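Side-chain contacts in multidrug resistance protein (Vibrio cholerae, PDB 1YC9), which forms a trimeric efflux channel of the outer membrane factor family and may contribute to resistance against puromycin, acriflavine and tetraphenylarsonium chloride: residues Ala139-Ser144 with Leu429-Gly434; Glu179-Asn184 with Asn389-Gly394; Arg259-Ala264 with Asn346-Gln351; Thr361-Leu366 with Phe423-Ala428; Glu374-Gln379 with Leu409-Ala414. The protein carries 1 engineered substitution. All blocks are in the same frame, centred on the assembly; numbering follows the deposited sequence.

Contacts 4 and 5 both join helix 326-391 to helix 398-433, and their centres lie about 20 Å apart. Contact 2, further along the same bundle, joins the C-terminal ends of helices 117-183 and 326-391. Contact 1 is a surface contact, whereas the other four are partly buried. Their chemistry changes with place: a leucine against an imidazole in contact 1, a cation-pi pair at the tip in contact 2, a methyl beside a salt-bridged carboxylate in contact 3, a leucine wedge with a bridging water in contact 4, and alanine and valine packed on an asparagine and a glutamine in contact 5. Contacts 1 and 3 touch directly, through R259 and the backbone of A432.

Contact 1 (Ala139-Ser144 with Leu429-Gly434)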
# COMPACT_ATOMS: atom_id res chain seq x y z
N ALA A 139 7.47 12.06 -10.07
CA ALA A 139 8.50 11.44 -9.23
C ALA A 139 9.53 12.47 -8.80
O ALA A 139 9.96 12.48 -7.63
CB ALA A 139 9.21 10.25 -9.95
N ARG A 140 9.91 13.36 -9.72
CA ARG A 140 10.79 14.43 -9.35
C ARG A 140 10.17 15.27 -8.22
O ARG A 140 10.85 15.62 -7.26
CB ARG A 140 11.03 15.31 -10.55
CG ARG A 140 12.12 16.34 -10.34
CD ARG A 140 11.97 17.50 -11.29
NE ARG A 140 13.20 18.28 -11.46
CZ ARG A 140 13.34 19.56 -11.14
NH1 ARG A 140 12.35 20.21 -10.54
NH2 ARG A 140 14.48 20.18 -11.38
N LEU A 141 8.89 15.58 -8.36
CA LEU A 141 8.15 16.36 -7.37
C LEU A 141 8.09 15.65 -6.03
O LEU A 141 8.21 16.28 -4.99
CB LEU A 141 6.73 16.63 -7.87
CG LEU A 141 5.94 17.91 -7.56
CD1 LEU A 141 4.58 17.61 -6.89
CD2 LEU A 141 6.71 19.06 -6.90
N MET A 142 7.90 14.34 -6.07
CA MET A 142 7.80 13.55 -4.84
C MET A 142 9.13 13.52 -4.10
O MET A 142 9.16 13.51 -2.87
CB MET A 142 7.34 12.12 -5.16
CG MET A 142 7.28 11.21 -3.95
SD MET A 142 6.61 9.58 -4.35
CE MET A 142 7.79 9.01 -5.56
N ILE A 143 10.22 13.50 -4.85
CA ILE A 143 11.56 13.57 -4.28
C ILE A 143 11.85 14.93 -3.64
O ILE A 143 12.25 15.03 -2.47
CB ILE A 143 12.63 13.22 -5.34
CG1 ILE A 143 12.51 11.74 -5.73
CG2 ILE A 143 14.03 13.45 -4.85
CD1 ILE A 143 13.23 11.39 -7.02
N SER A 144 11.62 15.99 -4.41
CA SER A 144 11.99 17.30 -3.91
C SER A 144 11.09 17.70 -2.76
O SER A 144 11.57 18.24 -1.78
CB SER A 144 11.93 18.32 -5.06
OG SER A 144 10.64 18.32 -5.59
N LEU A 429 1.35 24.06 -1.06
CA LEU A 429 0.82 24.72 -2.25
C LEU A 429 1.60 24.26 -3.47
O LEU A 429 1.02 24.02 -4.53
CB LEU A 429 0.94 26.25 -2.10
CG LEU A 429 0.53 27.11 -3.34
CD1 LEU A 429 -0.94 26.92 -3.59
CD2 LEU A 429 0.84 28.58 -3.04
N ILE A 430 2.92 24.20 -3.35
CA ILE A 430 3.74 23.81 -4.46
C ILE A 430 3.37 22.40 -4.86
O ILE A 430 3.17 22.11 -6.02
CB ILE A 430 5.22 23.92 -4.09
CG1 ILE A 430 5.61 25.40 -4.07
CG2 ILE A 430 6.06 23.18 -5.04
CD1 ILE A 430 6.99 25.68 -3.62
N HIS A 431 3.21 21.53 -3.87
CA HIS A 431 2.78 20.15 -4.14
C HIS A 431 1.40 20.08 -4.80
O HIS A 431 1.19 19.35 -5.78
CB HIS A 431 2.87 19.33 -2.87
CG HIS A 431 2.69 17.88 -3.10
ND1 HIS A 431 1.44 17.32 -3.25
CD2 HIS A 431 3.59 16.89 -3.30
CE1 HIS A 431 1.58 16.03 -3.48
NE2 HIS A 431 2.87 15.75 -3.53
N ALA A 432 0.47 20.89 -4.32
CA ALA A 432 -0.91 20.85 -4.78
C ALA A 432 -1.01 21.36 -6.21
O ALA A 432 -1.84 20.91 -6.98
CB ALA A 432 -1.79 21.67 -3.90
N LEU A 433 -0.13 22.30 -6.57
CA LEU A 433 -0.09 22.82 -7.93
C LEU A 433 0.70 21.91 -8.85
O LEU A 433 0.62 22.04 -10.05
CB LEU A 433 0.47 24.26 -7.95
CG LEU A 433 -0.30 25.26 -7.11
CD1 LEU A 433 0.41 26.63 -7.12
CD2 LEU A 433 -1.71 25.39 -7.62
N GLY A 434 1.44 20.96 -8.31
CA GLY A 434 2.18 19.99 -9.10
C GLY A 434 3.55 20.51 -9.50
O GLY A 434 4.15 20.00 -10.43
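L141 reaches from helix 117-183 toward the last turn of helix 398-433, where it meets H431 and G434. Its CB starts out in the direction of that turn and sets CG 4.0 Å from G434 O, a contact of a branch carbon with a carbonyl oxygen and not a polar bond. Beyond CG the leucine forks. CD1 goes to H431, lying 3.8 Å from its CD2, while CD2 heads for the aliphatic side chain of I430, with I430 CG2 4.6 Å away. H431 holds CG anti to its backbone N (chi1 -170°), which extends the imidazole toward the incoming methyl. L141 CD1 makes an off-centre CH-pi contact, 4.2 Å from the centroid of the H431 ring and 30° off its normal.

The turn that receives the leucine is a Schellman motif ending helix 398-433. G434 has positive phi, 86°, and its N bonds back to H431 O and weakly to I430 O. Glycine suits the place because a CB here would collide with the carbonyl oxygen of L433. Just before this final pair, A432 gives its carbonyl oxygen to NH1 of R259, while on the other helix the neighbouring R140 bonds through its two NH groups to A24 O and N25 OD1, near the start of the chain.

Contact 2 (Glu179-Asn184 with Asn389-Gly394)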
# COMPACT_ATOMS: atom_id res chain seq x y z
N GLU A 179 16.76 28.61 45.79
CA GLU A 179 17.67 27.94 46.69
C GLU A 179 18.38 28.94 47.61
O GLU A 179 18.56 28.66 48.80
CB GLU A 179 18.70 27.14 45.91
CG GLU A 179 18.20 25.76 45.51
CD GLU A 179 19.32 24.87 45.00
OE1 GLU A 179 20.08 25.33 44.11
OE2 GLU A 179 19.46 23.73 45.50
N LYS A 180 18.80 30.08 47.04
CA LYS A 180 19.42 31.15 47.83
C LYS A 180 18.39 31.67 48.84
O LYS A 180 18.70 31.84 50.04
CB LYS A 180 19.95 32.27 46.91
N ARG A 181 17.14 31.83 48.40
CA ARG A 181 16.08 32.26 49.29
C ARG A 181 15.77 31.26 50.39
O ARG A 181 15.64 31.65 51.55
CB ARG A 181 14.80 32.54 48.55
CG ARG A 181 14.89 33.86 47.76
CD ARG A 181 13.64 34.18 46.97
NE ARG A 181 12.42 34.26 47.78
CZ ARG A 181 11.67 35.35 47.96
NH1 ARG A 181 12.01 36.51 47.43
NH2 ARG A 181 10.58 35.28 48.70
N TYR A 182 15.60 29.99 50.01
CA TYR A 182 15.33 28.95 50.97
C TYR A 182 16.48 28.90 52.02
O TYR A 182 16.23 28.74 53.21
CB TYR A 182 15.20 27.62 50.24
CG TYR A 182 15.23 26.43 51.10
CD1 TYR A 182 14.17 26.14 51.95
CD2 TYR A 182 16.32 25.56 51.09
CE1 TYR A 182 14.18 25.02 52.75
CE2 TYR A 182 16.34 24.43 51.90
CZ TYR A 182 15.28 24.18 52.71
OH TYR A 182 15.25 23.09 53.53
N ALA A 183 17.71 29.06 51.56
CA ALA A 183 18.88 29.07 52.42
C ALA A 183 18.80 30.20 53.46
O ALA A 183 19.25 30.03 54.60
CB ALA A 183 20.17 29.22 51.62
N ASN A 184 18.19 31.32 53.06
CA ASN A 184 18.04 32.48 53.94
C ASN A 184 16.70 32.49 54.67
O ASN A 184 16.34 33.49 55.26
CB ASN A 184 18.27 33.80 53.17
CG ASN A 184 19.69 33.94 52.65
OD1 ASN A 184 20.65 33.57 53.32
ND2 ASN A 184 19.85 34.47 51.43
N ASN A 389 9.13 39.74 39.12
CA ASN A 389 9.44 41.01 39.82
C ASN A 389 8.85 40.96 41.20
O ASN A 389 9.57 41.13 42.19
CB ASN A 389 8.88 42.22 39.09
CG ASN A 389 9.68 42.60 37.88
OD1 ASN A 389 10.86 42.32 37.79
ND2 ASN A 389 9.02 43.26 36.93
N ARG A 390 7.56 40.66 41.27
CA ARG A 390 6.86 40.49 42.53
C ARG A 390 7.51 39.42 43.41
O ARG A 390 7.52 39.53 44.66
CB ARG A 390 5.38 40.15 42.33
CG ARG A 390 4.48 41.35 42.02
CD ARG A 390 3.05 40.99 41.61
NE ARG A 390 2.14 40.73 42.73
CZ ARG A 390 1.69 41.65 43.59
NH1 ARG A 390 2.07 42.94 43.52
NH2 ARG A 390 0.85 41.28 44.55
N TYR A 391 8.03 38.37 42.78
CA TYR A 391 8.71 37.34 43.56
C TYR A 391 10.05 37.88 44.10
O TYR A 391 10.34 37.76 45.25
CB TYR A 391 8.91 36.04 42.75
CG TYR A 391 9.43 34.93 43.62
CD1 TYR A 391 8.59 34.20 44.43
CD2 TYR A 391 10.79 34.66 43.68
CE1 TYR A 391 9.09 33.19 45.27
CE2 TYR A 391 11.29 33.66 44.52
CZ TYR A 391 10.44 32.93 45.31
OH TYR A 391 10.94 31.94 46.14
N GLN A 392 10.85 38.50 43.26
CA GLN A 392 12.13 39.05 43.69
C GLN A 392 11.92 40.14 44.77
O GLN A 392 12.91 40.68 45.27
CB GLN A 392 12.91 39.60 42.48
CG GLN A 392 13.39 38.53 41.45
CD GLN A 392 14.26 39.09 40.30
OE1 GLN A 392 13.80 39.90 39.49
NE2 GLN A 392 15.50 38.64 40.23
N GLY A 393 10.66 40.45 45.11
CA GLY A 393 10.31 41.41 46.15
C GLY A 393 9.27 40.96 47.16
O GLY A 393 8.70 41.77 47.88
N GLY A 394 8.99 39.67 47.26
CA GLY A 394 8.14 39.17 48.32
C GLY A 394 6.68 39.61 48.36
O GLY A 394 6.18 39.94 49.43
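R181 carries CG anti to its carbonyl carbon and then bends at chi3, 58°, which lays its guanidinium over one face of the ring of Y391. The tyrosine, with CG anti to the backbone N, extends from the other direction, and the end of R181 overlaps the hydroxyl half of the ring. R181 CD lies 3.4 Å from Y391 CE2, and R181 NE is equally near Y391 CZ. The result is a cation-pi contact: R181 CZ sits over the ring face, 4.2 Å from the centroid of Y391 and 27° off the normal. The planes are tilted 36° from each other, so this is not a flat stack. R181 NH1 also comes within 3.0 Å of Y391 O, but the angle is too poor for a hydrogen bond.

Arginine suits the spot because its long chain can cover a ring while its end serves other groups: NH2 makes a weak bond to L186 O, and E187 packs alongside. The ring of Y391 is buried further by L177, L178, Y398 and V401. Just after it the helix stops in a Schellman motif, with L395 N bonded to R390 O, G394 N to Y391 O at 3.1 Å, and G394 at positive phi. R390 touches T188 of the second subunit. Two helix ends meeting beside their turns are consistent with the periplasmic tip of the alpha-helical barrel, as in other outer membrane factors.

Contact 3 (Arg259-Ala264 with Asn346-Gln351)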
# COMPACT_ATOMS: atom_id res chain seq x y z
N ARG A 259 -0.48 19.53 -12.90
CA ARG A 259 -0.59 18.29 -12.13
C ARG A 259 -0.27 17.13 -13.07
O ARG A 259 -1.10 16.76 -13.94
CB ARG A 259 -1.98 18.08 -11.55
CG ARG A 259 -2.42 19.13 -10.55
CD ARG A 259 -2.04 18.83 -9.16
NE ARG A 259 -2.39 17.48 -8.65
CZ ARG A 259 -2.65 17.21 -7.38
NH1 ARG A 259 -2.75 18.20 -6.51
NH2 ARG A 259 -2.92 15.98 -6.99
N ALA A 260 0.92 16.58 -12.91
CA ALA A 260 1.34 15.43 -13.69
C ALA A 260 0.45 14.20 -13.42
O ALA A 260 0.24 13.40 -14.31
CB ALA A 260 2.81 15.10 -13.42
N ASP A 261 -0.08 14.05 -12.22
CA ASP A 261 -1.01 12.91 -11.91
C ASP A 261 -2.29 12.97 -12.73
O ASP A 261 -2.79 11.95 -13.23
CB ASP A 261 -1.30 12.77 -10.41
CG ASP A 261 -1.96 14.02 -9.78
OD1 ASP A 261 -2.59 13.90 -8.69
OD2 ASP A 261 -1.93 15.18 -10.26
N ILE A 262 -2.85 14.18 -12.90
CA ILE A 262 -4.02 14.35 -13.74
C ILE A 262 -3.65 14.07 -15.20
O ILE A 262 -4.39 13.39 -15.91
CB ILE A 262 -4.61 15.79 -13.62
CG1 ILE A 262 -5.16 15.98 -12.21
CG2 ILE A 262 -5.67 16.04 -14.66
CD1 ILE A 262 -5.59 17.40 -11.89
N THR A 263 -2.52 14.59 -15.67
CA THR A 263 -2.09 14.33 -17.02
C THR A 263 -1.94 12.82 -17.26
O THR A 263 -2.39 12.31 -18.26
CB THR A 263 -0.80 15.03 -17.26
OG1 THR A 263 -1.05 16.43 -17.12
CG2 THR A 263 -0.30 14.79 -18.67
N ALA A 264 -1.28 12.14 -16.34
CA ALA A 264 -1.03 10.70 -16.50
C ALA A 264 -2.35 9.96 -16.57
O ALA A 264 -2.53 9.12 -17.43
CB ALA A 264 -0.18 10.21 -15.40
N ASN A 346 -11.30 10.99 -12.90
CA ASN A 346 -12.24 11.81 -12.16
C ASN A 346 -11.83 11.90 -10.72
O ASN A 346 -11.82 12.99 -10.15
CB ASN A 346 -13.69 11.32 -12.35
CG ASN A 346 -14.25 11.67 -13.79
OD1 ASN A 346 -13.78 12.59 -14.44
ND2 ASN A 346 -15.27 10.95 -14.24
N GLY A 347 -11.41 10.77 -10.12
CA GLY A 347 -10.98 10.72 -8.76
C GLY A 347 -9.77 11.61 -8.56
O GLY A 347 -9.59 12.20 -7.48
N THR A 348 -8.88 11.60 -9.55
CA THR A 348 -7.64 12.36 -9.46
C THR A 348 -7.96 13.84 -9.49
O THR A 348 -7.37 14.56 -8.70
CB THR A 348 -6.70 11.98 -10.61
OG1 THR A 348 -6.34 10.59 -10.48
CG2 THR A 348 -5.37 12.68 -10.49
N LEU A 349 -8.91 14.26 -10.34
CA LEU A 349 -9.38 15.63 -10.37
C LEU A 349 -9.96 16.03 -9.01
O LEU A 349 -9.66 17.08 -8.46
CB LEU A 349 -10.46 15.74 -11.43
CG LEU A 349 -10.95 17.12 -11.75
CD1 LEU A 349 -9.77 18.09 -11.81
CD2 LEU A 349 -11.66 17.08 -13.08
N VAL A 350 -10.81 15.16 -8.46
CA VAL A 350 -11.45 15.45 -7.18
C VAL A 350 -10.40 15.59 -6.09
O VAL A 350 -10.43 16.56 -5.31
CB VAL A 350 -12.51 14.35 -6.83
CG1 VAL A 350 -12.91 14.48 -5.37
CG2 VAL A 350 -13.71 14.43 -7.78
N GLN A 351 -9.47 14.66 -6.02
CA GLN A 351 -8.43 14.70 -5.04
C GLN A 351 -7.52 15.93 -5.19
O GLN A 351 -7.09 16.48 -4.18
CB GLN A 351 -7.57 13.46 -5.10
CG GLN A 351 -6.61 13.31 -3.88
CD GLN A 351 -7.17 13.70 -2.45
OE1 GLN A 351 -8.43 13.62 -2.08
NE2 GLN A 351 -6.19 14.12 -1.59
O HOH W 1 -4.79 13.57 -7.07
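T348 CG2 packs on I262 CG1 at 3.7 Å and also lies 3.5 Å from D261 OD1, a methyl-to-carboxylate van der Waals contact; together these make most of the direct contact. The threonine and the two side chains opposite it lie alongside one another, pointing opposite ways. A second apolar touch, I262 CD1 to L349 CD1 at 4.2 Å, is less certain because L349 has two conformers. A chi1 of -64° divides the threonine's work: CG2, anti to the backbone N, faces the other helix, while OG1 turns back along its own helix to bond Q344 O. Threonine is apt here, since one branch is apolar and the other can satisfy itself locally.

The bidentate salt bridge lies within 259-264. R259 grips D261 side-on, with NE bonded to OD2 at 2.8 Å and NH2 to OD1 at 2.7 Å. Both carboxylate oxygens are met on their syn sides, and both lie close to the guanidinium plane. D261 OD2 also takes a weak bond from the N of I262. E355 is a second acidic partner, bound by R259 NH1, and ties this helix start to helix 326-391.

Between the helices the polar link is indirect. Water 1 donates to D261 OD1 at 2.8 Å and to T348 O at 3.2 Å, bridging two helical segments whose axes run antiparallel (165°) and 9.2 Å apart.

With R259 held between two acidic groups and D261 near the N-terminal end of helix 260-281, both charges are probably stabilised, and the carboxylate would tend to stay ionised although a methyl rests against it.

Contact 4 (Thr361-Leu366 with Phe423-Ala428)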
# COMPACT_ATOMS: atom_id res chain seq x y z
N THR A 361 -7.68 26.79 2.42
CA THR A 361 -8.30 26.85 3.72
C THR A 361 -7.28 27.15 4.80
O THR A 361 -7.47 28.05 5.62
CB THR A 361 -9.02 25.52 4.02
OG1 THR A 361 -10.21 25.46 3.22
CG2 THR A 361 -9.49 25.47 5.42
N SER A 362 -6.18 26.41 4.80
CA SER A 362 -5.25 26.51 5.88
C SER A 362 -4.41 27.80 5.77
O SER A 362 -4.05 28.40 6.78
CB SER A 362 -4.36 25.28 5.93
OG SER A 362 -5.15 24.11 6.22
N SER A 363 -4.09 28.16 4.55
CA SER A 363 -3.34 29.38 4.28
C SER A 363 -4.12 30.59 4.77
O SER A 363 -3.55 31.45 5.44
CB SER A 363 -2.98 29.46 2.79
OG SER A 363 -2.08 28.40 2.54
N GLN A 364 -5.40 30.65 4.46
CA GLN A 364 -6.27 31.73 4.90
C GLN A 364 -6.47 31.76 6.44
O GLN A 364 -6.61 32.82 7.03
CB GLN A 364 -7.63 31.63 4.23
CG GLN A 364 -7.54 31.88 2.70
CD GLN A 364 -8.91 31.90 2.00
OE1 GLN A 364 -9.09 32.64 1.03
NE2 GLN A 364 -9.87 31.11 2.49
N ALA A 365 -6.52 30.60 7.06
CA ALA A 365 -6.63 30.55 8.53
C ALA A 365 -5.35 30.93 9.30
O ALA A 365 -5.45 31.29 10.48
CB ALA A 365 -7.11 29.16 8.96
N LEU A 366 -4.19 30.88 8.67
CA LEU A 366 -2.96 30.83 9.41
C LEU A 366 -2.70 32.15 10.13
O LEU A 366 -2.31 32.15 11.30
CB LEU A 366 -1.77 30.50 8.52
CG LEU A 366 -0.45 30.33 9.27
CD1 LEU A 366 -0.50 29.27 10.39
CD2 LEU A 366 0.66 29.99 8.36
N PHE A 423 5.79 27.74 6.39
CA PHE A 423 6.68 27.10 5.46
C PHE A 423 6.03 25.83 4.90
O PHE A 423 5.99 25.65 3.69
CB PHE A 423 8.01 26.82 6.12
CG PHE A 423 9.07 26.18 5.22
CD1 PHE A 423 9.15 26.41 3.85
CD2 PHE A 423 10.00 25.34 5.79
CE1 PHE A 423 10.17 25.86 3.09
CE2 PHE A 423 11.01 24.74 5.04
CZ PHE A 423 11.09 24.98 3.67
N SER A 424 5.46 24.99 5.78
CA SER A 424 4.80 23.78 5.37
C SER A 424 3.69 24.01 4.40
O SER A 424 3.55 23.24 3.44
CB SER A 424 4.30 23.01 6.60
OG SER A 424 5.45 22.49 7.29
N LEU A 425 2.90 25.05 4.64
CA LEU A 425 1.80 25.42 3.75
C LEU A 425 2.28 25.92 2.40
O LEU A 425 1.59 25.72 1.37
CB LEU A 425 0.84 26.41 4.39
CG LEU A 425 -0.03 25.75 5.45
CD1 LEU A 425 -0.84 26.82 6.17
CD2 LEU A 425 -0.92 24.63 4.84
N ASP A 426 3.41 26.60 2.38
CA ASP A 426 3.96 27.04 1.11
C ASP A 426 4.35 25.81 0.33
O ASP A 426 4.12 25.71 -0.87
CB ASP A 426 5.14 28.00 1.31
CG ASP A 426 5.40 28.83 0.06
OD1 ASP A 426 4.46 29.53 -0.36
OD2 ASP A 426 6.48 28.80 -0.56
N LEU A 427 5.00 24.85 0.99
CA LEU A 427 5.34 23.62 0.34
C LEU A 427 4.11 22.83 -0.10
O LEU A 427 4.12 22.21 -1.15
CB LEU A 427 6.26 22.75 1.22
CG LEU A 427 7.60 23.35 1.64
CD1 LEU A 427 8.25 22.41 2.73
CD2 LEU A 427 8.53 23.46 0.44
N ALA A 428 3.05 22.83 0.70
CA ALA A 428 1.80 22.15 0.37
C ALA A 428 1.17 22.76 -0.90
O ALA A 428 0.56 22.08 -1.72
CB ALA A 428 0.85 22.27 1.47
O HOH W 2 0.16 28.26 0.93
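S363 OG is held by two partners while it lies 4.0 Å from L425 CB: it bonds to V359 O one turn back, and water 2 donates to it at 2.8 Å. The same water gives a weak bond to L425 O at 2.9 Å, so a solvent molecule fills in the polar side of the contact. Serine suits this place, being short enough to admit both leucine and water.

The apolar side belongs to L425. Its CG is anti to the carbonyl carbon (chi1 -74°), which drives the forked end into helix 326-391. CD1 rests 3.6 Å from S362 O, CD2 lies 3.7 Å from S362 CB, and L366 CD2 closes over CD1 at 4.1 Å. One leucine thus wedges among two serines and another leucine. The axes of the two short helical segments are 10.1 Å apart at closest approach, their directions 153° apart.

S362 gives its CB to the leucine and turns OG away from it, to E211 of the second subunit. On the far flank of helix 398-433, F423 and L427 pack against helix 117-183 of the same chain, so that 423-428 lies between that helix and helix 326-391.

Contact 5 (Glu374-Gln379 with Leu409-Ala414); sequences EQAVQQ and LNNQRA
V377 lays its CG2 methyl over the backbone of N411 and Q412. The methyl is 3.3 Å from N411 O, a tight approach, 3.6 Å from Q412 N, and 3.7 Å from N411 CB. Its other methyl, CG1, is anti to the backbone N (chi1 168°) and meets the aliphatic part of Q412, with CG 4.1 Å away; these two side chains cross at about a right angle. Valine fits because it forks at CB, so that one methyl presses on the partner's backbone and the other on a neighbouring side chain.

N411 answers from the second helix. With CG anti to its carbonyl carbon, its amide extends toward A376, whose CB methyl sits over one face of it. N411 ND2 lies 3.6 Å from both A376 CB and A376 O. The first is a contact with a methyl, and the second is too long to count as a bond. Alanine suits the position: a single methyl lets the flat amide lie against it. With A376 and V377 as short as they are, V377 and N411 bring their CA atoms within 5.3 Å, and the axes of the two short segments run 8.5 Å apart at 149°, nearly antiparallel.

The segment 374-379 lies in a stretch predicted to be coiled coil. On one flank A376 packs on A197 of the second subunit and N411 on S201 of that subunit. On the other, Q412 touches T163 and R413 touches V164 of helix 117-183, while R413 NH1 forms a salt bridge with E205 of helix 189-223.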
# COMPACT_ATOMS: atom_id res chain seq x y z
N GLU A 374 0.53 34.79 19.10
CA GLU A 374 1.49 35.86 19.46
C GLU A 374 0.99 36.66 20.68
O GLU A 374 1.75 36.99 21.57
CB GLU A 374 1.74 36.84 18.30
CG GLU A 374 2.72 36.34 17.25
CD GLU A 374 2.85 37.19 15.98
OE1 GLU A 374 1.93 37.97 15.64
OE2 GLU A 374 3.87 37.03 15.31
N GLN A 375 -0.28 37.00 20.67
CA GLN A 375 -0.90 37.69 21.79
C GLN A 375 -0.82 36.85 23.08
O GLN A 375 -0.52 37.36 24.13
CB GLN A 375 -2.33 38.05 21.44
CG GLN A 375 -2.45 39.07 20.28
CD GLN A 375 -3.85 39.22 19.80
OE1 GLN A 375 -4.11 39.41 18.59
NE2 GLN A 375 -4.77 39.13 20.71
N ALA A 376 -1.05 35.53 23.00
CA ALA A 376 -0.92 34.70 24.19
C ALA A 376 0.53 34.70 24.67
O ALA A 376 0.76 34.79 25.86
CB ALA A 376 -1.39 33.25 23.91
N VAL A 377 1.48 34.61 23.76
CA VAL A 377 2.89 34.67 24.12
C VAL A 377 3.20 35.98 24.86
O VAL A 377 3.71 35.97 25.96
CB VAL A 377 3.81 34.51 22.92
CG1 VAL A 377 5.26 34.86 23.22
CG2 VAL A 377 3.75 33.04 22.38
N GLN A 378 2.87 37.09 24.24
CA GLN A 378 3.20 38.38 24.82
C GLN A 378 2.53 38.65 26.14
O GLN A 378 3.13 39.22 27.02
CB GLN A 378 2.82 39.47 23.84
CG GLN A 378 3.59 39.45 22.66
CD GLN A 378 3.57 40.79 21.98
OE1 GLN A 378 2.62 41.07 21.25
NE2 GLN A 378 4.61 41.62 22.23
N GLN A 379 1.27 38.28 26.30
CA GLN A 379 0.61 38.45 27.59
C GLN A 379 1.13 37.51 28.64
O GLN A 379 1.26 37.89 29.80
CB GLN A 379 -0.89 38.31 27.47
CG GLN A 379 -1.50 39.24 26.52
CD GLN A 379 -1.67 40.63 27.05
OE1 GLN A 379 -1.31 40.92 28.19
NE2 GLN A 379 -2.29 41.47 26.23
N LEU A 409 5.96 29.12 28.02
CA LEU A 409 6.60 28.09 27.25
C LEU A 409 5.60 27.38 26.33
O LEU A 409 5.96 27.09 25.22
CB LEU A 409 7.30 27.07 28.15
CG LEU A 409 8.04 25.91 27.43
CD1 LEU A 409 9.02 26.45 26.40
CD2 LEU A 409 8.84 24.97 28.45
N ASN A 410 4.42 27.03 26.81
CA ASN A 410 3.44 26.32 26.00
C ASN A 410 3.06 27.18 24.78
O ASN A 410 3.03 26.70 23.66
CB ASN A 410 2.19 25.98 26.80
CG ASN A 410 2.43 24.85 27.75
OD1 ASN A 410 3.39 24.09 27.57
ND2 ASN A 410 1.58 24.72 28.77
N ASN A 411 2.86 28.48 25.02
CA ASN A 411 2.48 29.40 23.95
C ASN A 411 3.62 29.70 22.98
O ASN A 411 3.39 29.79 21.80
CB ASN A 411 1.90 30.70 24.53
CG ASN A 411 0.63 30.48 25.33
OD1 ASN A 411 -0.16 29.66 24.99
ND2 ASN A 411 0.41 31.29 26.35
N GLN A 412 4.85 29.75 23.47
CA GLN A 412 6.00 29.95 22.63
C GLN A 412 6.19 28.77 21.69
O GLN A 412 6.51 28.95 20.54
CB GLN A 412 7.27 30.13 23.46
CG GLN A 412 7.39 31.47 24.12
CD GLN A 412 8.62 31.53 25.05
OE1 GLN A 412 8.99 30.53 25.72
NE2 GLN A 412 9.24 32.70 25.08
N ARG A 413 5.99 27.56 22.19
CA ARG A 413 6.11 26.40 21.34
C ARG A 413 5.00 26.37 20.29
O ARG A 413 5.28 26.05 19.13
CB ARG A 413 6.12 25.15 22.18
CG ARG A 413 7.46 25.10 22.87
CD ARG A 413 7.71 23.85 23.61
NE ARG A 413 8.16 22.79 22.71
CZ ARG A 413 8.23 21.51 23.09
NH1 ARG A 413 7.89 21.21 24.34
NH2 ARG A 413 8.62 20.55 22.26
N ALA A 414 3.78 26.70 20.70
CA ALA A 414 2.65 26.78 19.78
C ALA A 414 2.95 27.77 18.70
O ALA A 414 2.72 27.52 17.53
CB ALA A 414 1.36 27.12 20.52